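PDB 4IED: class D beta-lactamase from Fusobacterium nucleatum subsp. polymorphum, which probably hydrolyses beta-lactam antibiotics to substituted beta-amino acids. Local coordinates for residues V33-N38 against N220-A225; K159-L164 against W210-I215. All coordinates share one frame; numbering follows the deposited sequence.

Contact 1 of 2, residues V33-N38 against N220-A225; sequences VYDLKN and NIYSFA
The carboxylate of Asp-35 and the amide of Asn-220 meet with their planes 54° apart. Asp-35 OD1 lies in the Asn-220 amide plane, 2.9 Å from Asn-220 ND2, while ND2 meets that oxygen from well above the carboxylate plane (59° out of it). Asn-38 N reaches Asp-35 OD1 at 3.0 Å over the opposite face, an Asx motif. Asn-38 ND2 bonds to Asp-35 OD2 on its syn side, tilted out of the carboxylate plane. Three donors thus hold the carboxylate in place. The Asn-220 amide is also used on both faces: Lys-37 N and Ile-221 N reach its OD1 from opposite sides, the former at 2.9 Å. Next to this network the Tyr-222 ring has Val-33 CG1 at its edge, and its CE2 lies 4.0 Å from Asp-35 OD2. With CG anti to the backbone N (chi1 175°), Asp-35 carries its carboxylate alongside Tyr-222, both side chains pointing the same way.

Behind the side chains runs an antiparallel pairing. Tyr-34 and Ser-223 are the hydrogen-bonded pair, Tyr-34 N giving to Ser-223 O at 2.8 Å and Ser-223 N to Tyr-34 O at 2.9 Å. Leu-36 N adds a bond to Ile-221 O at 3.1 Å as the chain turns off. Outside the pair, Lys-37 NZ makes a salt bridge to Asp-219 and Tyr-34 OH bonds to Asp-39.

Asp-35 and Asn-38 bind magnesium in crystals of this protein, though no ion sits on them here. The contact ties the turn between strands 29-35 and 40-44 to strand 221-229, in the antiparallel sheet of the beta-lactamase fold.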
loop_
_atom_site.group_PDB
_atom_site.type_symbol
_atom_site.label_atom_id
_atom_site.label_comp_id
_atom_site.label_asym_id
_atom_site.label_seq_id
_atom_site.Cartn_x
_atom_site.Cartn_y
_atom_site.Cartn_z
ATOM N N VAL A 33 3.603 8.080 10.768
ATOM C CA VAL A 33 4.972 7.739 10.430
ATOM C C VAL A 33 5.600 7.050 11.647
ATOM O O VAL A 33 5.572 7.592 12.729
ATOM C CB VAL A 33 5.812 8.929 9.998
ATOM C CG1 VAL A 33 7.304 8.511 9.809
ATOM C CG2 VAL A 33 5.215 9.622 8.768
ATOM N N TYR A 34 6.204 5.868 11.428
ATOM C CA TYR A 34 6.963 5.118 12.461
ATOM C C TYR A 34 8.431 5.302 12.148
ATOM O O TYR A 34 8.881 4.971 11.028
ATOM C CB TYR A 34 6.606 3.659 12.530
ATOM C CG TYR A 34 7.433 2.847 13.537
ATOM C CD1 TYR A 34 7.300 3.075 14.888
ATOM C CD2 TYR A 34 8.396 1.916 13.112
ATOM C CE1 TYR A 34 8.082 2.375 15.807
ATOM C CE2 TYR A 34 9.141 1.202 13.998
ATOM C CZ TYR A 34 8.952 1.387 15.333
ATOM O OH TYR A 34 9.711 0.733 16.275
ATOM N N ASP A 35 9.153 5.833 13.134
ATOM C CA ASP A 35 10.616 5.993 13.093
ATOM C C ASP A 35 11.260 4.847 13.832
ATOM O O ASP A 35 11.139 4.785 15.050
ATOM C CB ASP A 35 10.892 7.368 13.742
ATOM C CG ASP A 35 12.379 7.712 13.914
ATOM O OD1 ASP A 35 13.242 6.755 14.030
ATOM O OD2 ASP A 35 12.675 8.912 14.102
ATOM N N LEU A 36 11.864 3.958 13.068
ATOM C CA LEU A 36 12.412 2.693 13.632
ATOM C C LEU A 36 13.516 3.005 14.660
ATOM O O LEU A 36 13.563 2.443 15.766
ATOM C CB LEU A 36 12.962 1.794 12.537
ATOM C CG LEU A 36 13.653 0.530 13.043
ATOM C CD1 LEU A 36 12.740 -0.400 13.802
ATOM C CD2 LEU A 36 14.255 -0.165 11.854
ATOM N N LYS A 37 14.485 3.833 14.280
ATOM C CA LYS A 37 15.678 4.068 15.114
ATOM C C LYS A 37 15.300 4.580 16.526
ATOM O O LYS A 37 15.847 4.232 17.581
ATOM C CB LYS A 37 16.636 5.002 14.400
ATOM C CG LYS A 37 17.948 5.235 15.027
ATOM C CD LYS A 37 18.764 6.268 14.229
ATOM C CE LYS A 37 20.008 6.593 14.884
ATOM N NZ LYS A 37 20.798 7.632 14.183
ATOM N N ASN A 38 14.296 5.450 16.553
ATOM C CA ASN A 38 13.719 6.025 17.762
ATOM C C ASN A 38 12.489 5.368 18.336
ATOM O O ASN A 38 12.033 5.800 19.418
ATOM C CB ASN A 38 13.427 7.515 17.579
ATOM C CG ASN A 38 14.678 8.300 17.330
ATOM O OD1 ASN A 38 15.595 8.373 18.206
ATOM N ND2 ASN A 38 14.754 8.900 16.140
ATOM N N ASN A 220 18.259 4.545 9.233
ATOM C CA ASN A 220 16.918 4.474 9.728
ATOM C C ASN A 220 15.939 4.009 8.645
ATOM O O ASN A 220 16.276 3.865 7.469
ATOM C CB ASN A 220 16.515 5.878 10.236
ATOM C CG ASN A 220 15.450 5.858 11.310
ATOM O OD1 ASN A 220 14.842 4.823 11.577
ATOM N ND2 ASN A 220 15.258 7.030 11.992
ATOM N N ILE A 221 14.747 3.656 9.110
ATOM C CA ILE A 221 13.595 3.292 8.222
ATOM C C ILE A 221 12.380 3.967 8.791
ATOM O O ILE A 221 12.053 3.813 9.950
ATOM C CB ILE A 221 13.285 1.782 8.167
ATOM C CG1 ILE A 221 14.539 1.022 7.772
ATOM C CG2 ILE A 221 12.162 1.526 7.218
ATOM C CD1 ILE A 221 14.425 -0.481 7.804
ATOM N N TYR A 222 11.704 4.764 7.921
ATOM C CA TYR A 222 10.469 5.481 8.265
ATOM C C TYR A 222 9.343 4.845 7.532
ATOM O O TYR A 222 9.270 4.958 6.313
ATOM C CB TYR A 222 10.581 6.971 7.897
ATOM C CG TYR A 222 11.773 7.674 8.476
ATOM C CD1 TYR A 222 12.994 7.610 7.792
ATOM C CD2 TYR A 222 11.693 8.449 9.645
ATOM C CE1 TYR A 222 14.130 8.236 8.239
ATOM C CE2 TYR A 222 12.893 8.997 10.132
ATOM C CZ TYR A 222 14.077 8.898 9.433
ATOM O OH TYR A 222 15.299 9.487 9.923
ATOM N N SER A 223 8.460 4.136 8.256
ATOM C CA SER A 223 7.337 3.484 7.596
ATOM C C SER A 223 6.133 4.426 7.731
ATOM O O SER A 223 5.971 5.115 8.741
ATOM C CB SER A 223 7.000 2.196 8.284
ATOM O OG SER A 223 8.069 1.252 8.029
ATOM N N PHE A 224 5.321 4.502 6.701
ATOM C CA PHE A 224 4.258 5.531 6.697
ATOM C C PHE A 224 3.019 5.012 5.998
ATOM O O PHE A 224 2.961 4.121 5.187
ATOM C CB PHE A 224 4.710 6.804 5.993
ATOM C CG PHE A 224 4.927 6.634 4.495
ATOM C CD1 PHE A 224 3.856 6.780 3.578
ATOM C CD2 PHE A 224 6.197 6.384 4.007
ATOM C CE1 PHE A 224 4.050 6.621 2.241
ATOM C CE2 PHE A 224 6.379 6.231 2.643
ATOM C CZ PHE A 224 5.302 6.329 1.782
ATOM N N ALA A 225 1.909 5.646 6.454
ATOM C CA ALA A 225 0.554 5.595 5.816
ATOM C C ALA A 225 -0.240 6.866 5.972
ATOM O O ALA A 225 -0.356 7.362 7.099
ATOM C CB ALA A 225 -0.239 4.442 6.404
#

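Contact 2 of 2, residues K159-L164 against W210-I215; sequences KLLNLL and WFVGWI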
loop_
_atom_site.group_PDB
_atom_site.type_symbol
_atom_site.label_atom_id
_atom_site.label_comp_id
_atom_site.label_asym_id
_atom_site.label_seq_id
_atom_site.Cartn_x
_atom_site.Cartn_y
_atom_site.Cartn_z
ATOM N N LYS A 159 2.508 -0.843 10.781
ATOM C CA LYS A 159 3.116 -1.983 11.494
ATOM C C LYS A 159 3.590 -3.048 10.529
ATOM O O LYS A 159 4.723 -3.563 10.624
ATOM C CB LYS A 159 2.158 -2.515 12.559
ATOM C CG LYS A 159 1.938 -1.582 13.751
ATOM C CD LYS A 159 1.123 -2.103 14.916
ATOM C CE LYS A 159 0.838 -0.983 15.968
ATOM N NZ LYS A 159 -0.235 -1.356 16.994
ATOM N N LEU A 160 2.773 -3.362 9.523
ATOM C CA LEU A 160 3.127 -4.338 8.540
ATOM C C LEU A 160 4.325 -3.916 7.695
ATOM O O LEU A 160 5.232 -4.709 7.356
ATOM C CB LEU A 160 1.999 -4.694 7.608
ATOM C CG LEU A 160 0.927 -5.615 8.101
ATOM C CD1 LEU A 160 -0.288 -5.532 7.168
ATOM C CD2 LEU A 160 1.431 -7.009 8.259
ATOM N N LEU A 161 4.360 -2.644 7.340
ATOM C CA LEU A 161 5.392 -2.120 6.427
ATOM C C LEU A 161 6.722 -2.032 7.176
ATOM O O LEU A 161 7.757 -2.276 6.585
ATOM C CB LEU A 161 4.958 -0.767 5.886
ATOM C CG LEU A 161 3.850 -0.907 4.874
ATOM C CD1 LEU A 161 3.146 0.444 4.660
ATOM C CD2 LEU A 161 4.243 -1.485 3.491
ATOM N N ASN A 162 6.688 -1.672 8.451
ATOM C CA ASN A 162 7.899 -1.699 9.271
ATOM C C ASN A 162 8.535 -3.091 9.249
ATOM O O ASN A 162 9.757 -3.267 9.092
ATOM C CB ASN A 162 7.605 -1.229 10.684
ATOM C CG ASN A 162 8.858 -1.381 11.554
ATOM O OD1 ASN A 162 9.888 -0.798 11.303
ATOM N ND2 ASN A 162 8.723 -2.157 12.508
ATOM N N LEU A 163 7.722 -4.094 9.385
ATOM C CA LEU A 163 8.216 -5.496 9.327
ATOM C C LEU A 163 8.703 -5.906 7.896
ATOM O O LEU A 163 9.769 -6.517 7.727
ATOM C CB LEU A 163 7.180 -6.469 9.852
ATOM C CG LEU A 163 6.827 -6.292 11.310
ATOM C CD1 LEU A 163 5.545 -7.108 11.639
ATOM C CD2 LEU A 163 7.983 -6.588 12.205
ATOM N N LEU A 164 7.886 -5.627 6.901
ATOM C CA LEU A 164 8.257 -5.939 5.523
ATOM C C LEU A 164 9.616 -5.327 5.151
ATOM O O LEU A 164 10.460 -5.974 4.545
ATOM C CB LEU A 164 7.189 -5.393 4.529
ATOM C CG LEU A 164 7.479 -5.660 3.041
ATOM C CD1 LEU A 164 7.727 -7.151 2.682
ATOM C CD2 LEU A 164 6.389 -5.082 2.158
ATOM N N TRP A 210 -5.323 6.475 -0.446
ATOM C CA TRP A 210 -4.182 5.914 0.360
ATOM C C TRP A 210 -2.856 6.160 -0.345
ATOM O O TRP A 210 -2.772 6.049 -1.578
ATOM C CB TRP A 210 -4.304 4.377 0.484
ATOM C CG TRP A 210 -5.317 3.756 1.395
ATOM C CD1 TRP A 210 -6.518 3.233 1.028
ATOM C CD2 TRP A 210 -5.131 3.472 2.791
ATOM N NE1 TRP A 210 -7.172 2.711 2.118
ATOM C CE2 TRP A 210 -6.304 2.799 3.227
ATOM C CE3 TRP A 210 -4.111 3.793 3.740
ATOM C CZ2 TRP A 210 -6.422 2.350 4.522
ATOM C CZ3 TRP A 210 -4.201 3.353 4.979
ATOM C CH2 TRP A 210 -5.356 2.593 5.410
ATOM N N PHE A 211 -1.821 6.346 0.475
ATOM C CA PHE A 211 -0.422 6.191 0.013
ATOM C C PHE A 211 0.308 5.652 1.208
ATOM O O PHE A 211 0.331 6.219 2.279
ATOM C CB PHE A 211 0.176 7.508 -0.553
ATOM C CG PHE A 211 1.611 7.425 -0.996
ATOM C CD1 PHE A 211 2.053 6.390 -1.779
ATOM C CD2 PHE A 211 2.499 8.399 -0.629
ATOM C CE1 PHE A 211 3.378 6.357 -2.192
ATOM C CE2 PHE A 211 3.832 8.353 -1.042
ATOM C CZ PHE A 211 4.223 7.357 -1.811
ATOM N N VAL A 212 0.894 4.458 1.018
ATOM C CA VAL A 212 1.611 3.725 2.099
ATOM C C VAL A 212 2.967 3.287 1.585
ATOM O O VAL A 212 3.146 3.069 0.425
ATOM C CB VAL A 212 0.808 2.534 2.682
ATOM C CG1 VAL A 212 -0.658 2.949 2.968
ATOM C CG2 VAL A 212 0.835 1.351 1.776
ATOM N N GLY A 213 3.905 3.164 2.541
ATOM C CA GLY A 213 5.260 2.738 2.112
ATOM C C GLY A 213 6.260 2.911 3.241
ATOM O O GLY A 213 5.939 2.931 4.411
ATOM N N TRP A 214 7.493 3.078 2.835
ATOM C CA TRP A 214 8.558 3.398 3.728
ATOM C C TRP A 214 9.724 4.044 2.984
ATOM O O TRP A 214 9.844 3.967 1.780
ATOM C CB TRP A 214 9.090 2.144 4.488
ATOM C CG TRP A 214 9.836 1.165 3.581
ATOM C CD1 TRP A 214 11.202 1.059 3.461
ATOM C CD2 TRP A 214 9.263 0.066 2.841
ATOM N NE1 TRP A 214 11.483 0.002 2.629
ATOM C CE2 TRP A 214 10.326 -0.581 2.171
ATOM C CE3 TRP A 214 7.977 -0.318 2.553
ATOM C CZ2 TRP A 214 10.109 -1.676 1.340
ATOM C CZ3 TRP A 214 7.764 -1.398 1.752
ATOM C CH2 TRP A 214 8.796 -2.029 1.084
ATOM N N ILE A 215 10.613 4.650 3.792
ATOM C CA ILE A 215 11.842 5.320 3.315
ATOM C C ILE A 215 12.961 4.750 4.184
ATOM O O ILE A 215 12.951 4.853 5.410
ATOM C CB ILE A 215 11.828 6.842 3.429
ATOM C CG1 ILE A 215 10.744 7.402 2.579
ATOM C CG2 ILE A 215 13.148 7.407 2.912
ATOM C CD1 ILE A 215 10.581 8.895 2.702
#
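Leu-161 and Trp-214 are brought together by two different first torsions. The leucine has CG anti to its carbonyl carbon (chi1 -73°) and is directed at the strand, whereas the indole has CG between the backbone N and the carbonyl carbon (chi1 69°) and is turned toward the helix. This is helix-on-sheet packing in the beta-lactamase fold: helix 154-165 lies over one face of the antiparallel sheet, the short segments being 8.3 Å apart between axes and inclined at 35°. The contact is apolar and fully buried.

Leu-161 divides its two methyls between neighbours. Leu-161 CD2 comes to the edge of the Trp-214 six-membered ring, 3.9 Å from Trp-214 CZ3. Leu-164 CD2 approaches Trp-214 CZ3 at 4.0 Å, its side chain crossing the tryptophan at about a right angle. His-194, on strand 192-200, stacks on the Trp-214 ring, and Leu-164 also touches Ile-61, which follows the carboxylated Lys-60.

The other methyl, CD1, goes to the strand itself. Leu-161 CD1 rests 3.7 Å from Val-212 CB, and Leu-161 CD1 also lies 3.5 Å from the backbone atom Gly-213 N.

Both contacts involve the same sheet, contact 1 between strands 29-35 and 221-229 and contact 2 between helix 154-165 and strand 208-216, with centres about 9 Å apart. In chain order come 33-38, 159-164, 210-215 and 220-225, so contact 1 joins the outer members of this series and contact 2 the inner ones. Strands 208-216 and 221-229 are consecutive and adjacent, and two probable hydrogen bonds, Tyr-222 N to Ile-215 O and Phe-224 N to Gly-213 O, both 2.8 Å, link the contacts. Helix 154-165 spans both: Ser-223 OG packs 3.2 Å from Asn-162 CA. Contact 1 thus attaches an early strand to the sheet, while contact 2 seats the helix on it, joining distant parts of one transpeptidase-like domain.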